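Local coordinates for HRDC domain-containing protein (Bifidobacterium adolescentis ATCC 15703, PDB 3CYM), which is uncharacterised but, as a ribonuclease D relative with an exonuclease domain and HRDC-like domains, probably binds nucleic acid and trims it from the 3' end, at residues E6-A11 with L143-A148; E12-V17 with V173-E178. All coordinates share one frame; numbering follows the deposited sequence.

How the interactions relate
Both interactions lay the N-terminal segment of the chain against elements of the RNase H-like exonuclease fold, and their centres lie about 12 Å apart. In interaction 1, within 6-11 and 143-148, strands 8-9 and 145-146 pair in parallel; the chain then runs straight on into 12-17, which in interaction 2 meets the junction of helices 163-174 and 176-190. Leu175 packs against both segments of interaction 1: its CD1 meets Leu10 CD2 at 3.8 Å and its CD2 meets Leu145 CD1 at 3.8 Å. The sodium site of Asp44, Glu46 and Asp172 is near but not touched: the Leu147 side chain stands about 9 Å from a bound sodium ion, that of Glu174 about 11 Å.

Interaction 1: E6-A11 with L143-A148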
# COMPACT_ATOMS: atom_id res chain seq x y z
N GLU A 6 -21.82 -23.52 0.89
CA GLU A 6 -22.00 -23.50 2.38
C GLU A 6 -20.70 -23.20 3.13
O GLU A 6 -20.09 -24.12 3.68
CB GLU A 6 -22.57 -24.84 2.86
CG GLU A 6 -23.79 -25.32 2.10
CD GLU A 6 -25.08 -24.84 2.73
OE1 GLU A 6 -25.96 -24.36 1.98
OE2 GLU A 6 -25.21 -24.93 3.97
N PRO A 7 -20.25 -21.92 3.14
CA PRO A 7 -19.01 -21.55 3.84
C PRO A 7 -19.07 -21.74 5.35
O PRO A 7 -20.13 -21.58 5.95
CB PRO A 7 -18.84 -20.07 3.49
CG PRO A 7 -20.21 -19.60 3.18
CD PRO A 7 -20.86 -20.75 2.49
N LYS A 8 -17.94 -22.08 5.95
CA LYS A 8 -17.86 -22.29 7.39
C LYS A 8 -16.93 -21.25 8.00
O LYS A 8 -15.84 -21.01 7.49
CB LYS A 8 -17.34 -23.70 7.69
CG LYS A 8 -18.19 -24.83 7.08
CD LYS A 8 -17.33 -26.00 6.55
CE LYS A 8 -16.80 -25.72 5.13
NZ LYS A 8 -15.92 -26.80 4.60
N LEU A 9 -17.38 -20.60 9.08
CA LEU A 9 -16.54 -19.64 9.79
C LEU A 9 -15.38 -20.32 10.50
O LEU A 9 -15.58 -21.22 11.33
CB LEU A 9 -17.34 -18.80 10.79
CG LEU A 9 -16.51 -17.79 11.61
CD1 LEU A 9 -16.15 -16.54 10.79
CD2 LEU A 9 -17.20 -17.39 12.91
N LEU A 10 -14.16 -19.89 10.16
CA LEU A 10 -12.97 -20.32 10.87
C LEU A 10 -12.65 -19.24 11.90
O LEU A 10 -12.17 -18.16 11.55
CB LEU A 10 -11.81 -20.51 9.89
CG LEU A 10 -10.52 -21.17 10.38
CD1 LEU A 10 -10.75 -22.59 10.83
CD2 LEU A 10 -9.46 -21.14 9.29
N ALA A 11 -12.98 -19.54 13.16
CA ALA A 11 -12.83 -18.61 14.28
C ALA A 11 -11.41 -18.50 14.83
O ALA A 11 -11.01 -17.45 15.31
CB ALA A 11 -13.80 -18.98 15.41
N LEU A 143 -11.81 -22.14 -0.68
CA LEU A 143 -11.69 -23.09 0.42
C LEU A 143 -13.01 -23.29 1.16
O LEU A 143 -13.16 -24.22 1.95
CB LEU A 143 -10.56 -22.68 1.39
CG LEU A 143 -9.19 -22.32 0.79
CD1 LEU A 143 -8.19 -21.88 1.86
CD2 LEU A 143 -8.60 -23.46 -0.06
N GLY A 144 -13.98 -22.41 0.89
CA GLY A 144 -15.28 -22.45 1.57
C GLY A 144 -15.14 -22.11 3.05
O GLY A 144 -15.89 -22.63 3.88
N LEU A 145 -14.17 -21.26 3.37
CA LEU A 145 -13.93 -20.85 4.75
C LEU A 145 -13.97 -19.34 4.92
O LEU A 145 -13.35 -18.61 4.15
CB LEU A 145 -12.60 -21.41 5.26
CG LEU A 145 -12.43 -22.93 5.39
CD1 LEU A 145 -11.00 -23.24 5.77
CD2 LEU A 145 -13.39 -23.52 6.42
N THR A 146 -14.69 -18.90 5.94
CA THR A 146 -14.92 -17.48 6.23
C THR A 146 -13.97 -16.99 7.32
O THR A 146 -13.85 -17.62 8.37
CB THR A 146 -16.41 -17.25 6.66
OG1 THR A 146 -17.29 -17.65 5.60
CG2 THR A 146 -16.68 -15.77 6.99
N LEU A 147 -13.28 -15.89 7.05
CA LEU A 147 -12.51 -15.19 8.06
C LEU A 147 -13.25 -13.90 8.41
O LEU A 147 -13.54 -13.09 7.53
CB LEU A 147 -11.10 -14.87 7.55
CG LEU A 147 -10.23 -16.00 6.97
CD1 LEU A 147 -8.99 -15.43 6.28
CD2 LEU A 147 -9.82 -17.02 8.04
N ALA A 148 -13.58 -13.72 9.69
CA ALA A 148 -14.21 -12.48 10.16
C ALA A 148 -13.13 -11.45 10.44
O ALA A 148 -12.53 -11.46 11.51
CB ALA A 148 -15.04 -12.73 11.41
O HOH W 1 -12.15 -15.34 11.52
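Thr146 N gives its hydrogen to Lys8 O at 2.9 Å in a nearly straight bond (171° at the hydrogen). The same oxygen also receives a CA-H...O contact from Leu145 CA at 3.3 Å. Two further backbone bonds make the ladder of a short parallel pairing: Lys8 N to Gly144 O, and Leu10 N to Thr146 O. Past the last of these the two segments are joined by a water that donates to Leu10 O and accepts from Ala148 N.

Side chains pack on both faces of the pair. On one, Leu9 and Thr146 cross at about a right angle. With CG anti to the backbone N (chi1 178°), Leu9 carries CD1 against Thr146 CG2 at 3.9 Å and on to Ala148 CB at 4.0 Å. Further back, Thr146 OG1 lies 3.6 Å from Pro7 CB, while its hydrogen bond goes to Glu140 OE2. On the other face the Lys8 chain bends at chi2 and chi3, bringing CE to 3.5 Å from Gly144 O, and Lys8 CB rests on Leu145 CD2. Leu10 reaches inward on this side, its CD2 facing Leu147 CD2 at 4.3 Å and, a little more loosely, Leu145 CD1. Gly144, with positive phi, takes the chain out of helix 135-143 and into the strand.

The pair is a two-stranded sheet of its own, apart from the six-stranded mixed sheet of the domain. Strand 145-146 follows helix 135-143 after Gly144, and Leu135 and Thr139 of that helix touch Leu147, while Leu10 and Leu147 both lean on Leu171 of helix 163-174.

Interaction 2: E12-V17 with V173-E178; sequences EPREGV and VELLIE
Arg14, in the conformer described, one of two modelled, reaches from its CB along the Glu174 carboxylate to Glu178, and Glu174 OE2 accompanies it almost all the way. Arg14 CB lies 3.8 Å from Glu174 OE2 and Arg14 CG closer, with CD again a little farther off. The chain then bends at chi3 (-131°), which swings the guanidinium over Glu174 OE2, so that the oxygen sits 3.1 Å from the guanidinium plane, over its centre. NE and Glu174 OE2 thus form a salt bridge of charges alone, for no guanidinium N-H points at the oxygen. The two flat groups are inclined by 34°. At the tip NH2 makes a second salt bridge, 2.8 Å to Glu178 OE2, gives a weak hydrogen bond to Glu174 O, and has Leu175 CD2 beside it near the guanidinium plane.

The backbone adds to this grip: Arg14 N donates to Glu174 OE2 in a nearly straight bond of 3.1 Å, meeting it from above the carboxylate plane. Pro13 to Gly16 form a type I beta turn, closed by Gly16 N to Pro13 O, and the start of this turn, Pro13 and Arg14, lies against the junction of helices 163-174 and 176-190 in the RNase H-like exonuclease domain. Pro13 CB packs against Glu174 OE1 at 3.5 Å. That oxygen also takes a hydrogen from a water and pairs with Lys63 of strand 57-65. Lys63 at OE1 and Arg14 at OE2 would probably stabilise the negative charge of Glu174. Replacing Glu174 by an alanine would probably leave Arg14 N and Lys63 without their acceptor and the guanidinium held chiefly by Glu178, freer to turn. Ile69 of strand 68-72 also touches Pro13 and Glu174.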
# COMPACT_ATOMS: atom_id res chain seq x y z
N GLU A 12 -10.67 -19.61 14.80
CA GLU A 12 -9.28 -19.67 15.25
C GLU A 12 -8.48 -20.59 14.32
O GLU A 12 -9.08 -21.40 13.61
CB GLU A 12 -9.20 -20.22 16.68
CG GLU A 12 -9.91 -19.40 17.75
CD GLU A 12 -9.39 -19.67 19.14
OE1 GLU A 12 -8.60 -20.64 19.31
OE2 GLU A 12 -9.75 -18.91 20.06
N PRO A 13 -7.13 -20.48 14.32
CA PRO A 13 -6.30 -21.46 13.62
C PRO A 13 -6.45 -22.86 14.21
O PRO A 13 -6.84 -23.00 15.37
CB PRO A 13 -4.87 -20.96 13.86
CG PRO A 13 -5.02 -19.54 14.10
CD PRO A 13 -6.27 -19.42 14.91
N ARG A 14 -6.14 -23.87 13.39
CA ARG A 14 -6.24 -25.27 13.79
C ARG A 14 -5.30 -25.59 14.95
O ARG A 14 -5.62 -26.39 15.81
CB ARG A 14 -5.94 -26.20 12.60
CG ARG A 14 -6.83 -25.97 11.39
CD ARG A 14 -6.34 -26.73 10.17
NE ARG A 14 -6.26 -25.87 9.00
CZ ARG A 14 -5.12 -25.42 8.48
NH1 ARG A 14 -3.96 -25.75 9.02
NH2 ARG A 14 -5.14 -24.63 7.41
N GLU A 15 -4.15 -24.92 14.96
CA GLU A 15 -3.13 -25.14 15.99
C GLU A 15 -3.34 -24.26 17.21
O GLU A 15 -2.60 -24.36 18.19
CB GLU A 15 -1.73 -24.91 15.39
CG GLU A 15 -0.94 -26.18 15.06
CD GLU A 15 -1.68 -27.16 14.16
OE1 GLU A 15 -1.60 -28.37 14.43
OE2 GLU A 15 -2.33 -26.72 13.18
N GLY A 16 -4.35 -23.40 17.16
CA GLY A 16 -4.67 -22.49 18.25
C GLY A 16 -4.04 -21.13 18.04
O GLY A 16 -3.28 -20.92 17.09
N VAL A 17 -4.37 -20.21 18.94
CA VAL A 17 -3.82 -18.85 18.92
C VAL A 17 -2.39 -18.88 19.45
O VAL A 17 -2.15 -19.27 20.59
CB VAL A 17 -4.69 -17.88 19.75
CG1 VAL A 17 -4.32 -16.44 19.47
CG2 VAL A 17 -6.16 -18.09 19.43
N VAL A 173 -2.41 -15.65 7.95
CA VAL A 173 -1.45 -16.56 7.30
C VAL A 173 -1.87 -18.03 7.33
O VAL A 173 -1.28 -18.86 6.65
CB VAL A 173 -0.01 -16.45 7.86
CG1 VAL A 173 0.56 -15.09 7.61
CG2 VAL A 173 0.02 -16.80 9.34
N GLU A 174 -2.91 -18.33 8.11
CA GLU A 174 -3.41 -19.70 8.36
C GLU A 174 -3.81 -20.51 7.12
O GLU A 174 -3.64 -21.74 7.10
CB GLU A 174 -4.58 -19.62 9.37
CG GLU A 174 -5.46 -20.88 9.60
CD GLU A 174 -4.77 -22.03 10.32
OE1 GLU A 174 -3.58 -21.90 10.69
OE2 GLU A 174 -5.41 -23.09 10.52
N LEU A 175 -4.30 -19.85 6.08
CA LEU A 175 -4.85 -20.56 4.91
C LEU A 175 -4.13 -20.30 3.60
O LEU A 175 -4.56 -20.78 2.56
CB LEU A 175 -6.34 -20.25 4.75
CG LEU A 175 -7.24 -20.62 5.94
CD1 LEU A 175 -8.60 -19.99 5.80
CD2 LEU A 175 -7.34 -22.14 6.11
N LEU A 176 -3.02 -19.56 3.65
CA LEU A 176 -2.31 -19.16 2.45
C LEU A 176 -1.63 -20.30 1.66
O LEU A 176 -1.60 -20.25 0.44
CB LEU A 176 -1.30 -18.04 2.75
CG LEU A 176 -1.84 -16.70 3.22
CD1 LEU A 176 -0.71 -15.69 3.31
CD2 LEU A 176 -2.93 -16.17 2.28
N ILE A 177 -1.11 -21.32 2.34
CA ILE A 177 -0.50 -22.43 1.60
C ILE A 177 -1.57 -23.26 0.88
O ILE A 177 -1.35 -23.71 -0.25
CB ILE A 177 0.57 -23.26 2.41
CG1 ILE A 177 -0.04 -24.46 3.14
CG2 ILE A 177 1.42 -22.39 3.37
CD1 ILE A 177 0.21 -25.75 2.44
N GLU A 178 -2.73 -23.42 1.51
CA GLU A 178 -3.87 -24.11 0.90
C GLU A 178 -4.50 -23.28 -0.22
O GLU A 178 -5.00 -23.83 -1.20
CB GLU A 178 -4.94 -24.48 1.94
CG GLU A 178 -4.50 -25.55 2.93
CD GLU A 178 -3.96 -24.98 4.24
OE1 GLU A 178 -3.67 -23.76 4.31
OE2 GLU A 178 -3.83 -25.76 5.21
O HOH W 2 -3.08 -24.09 12.27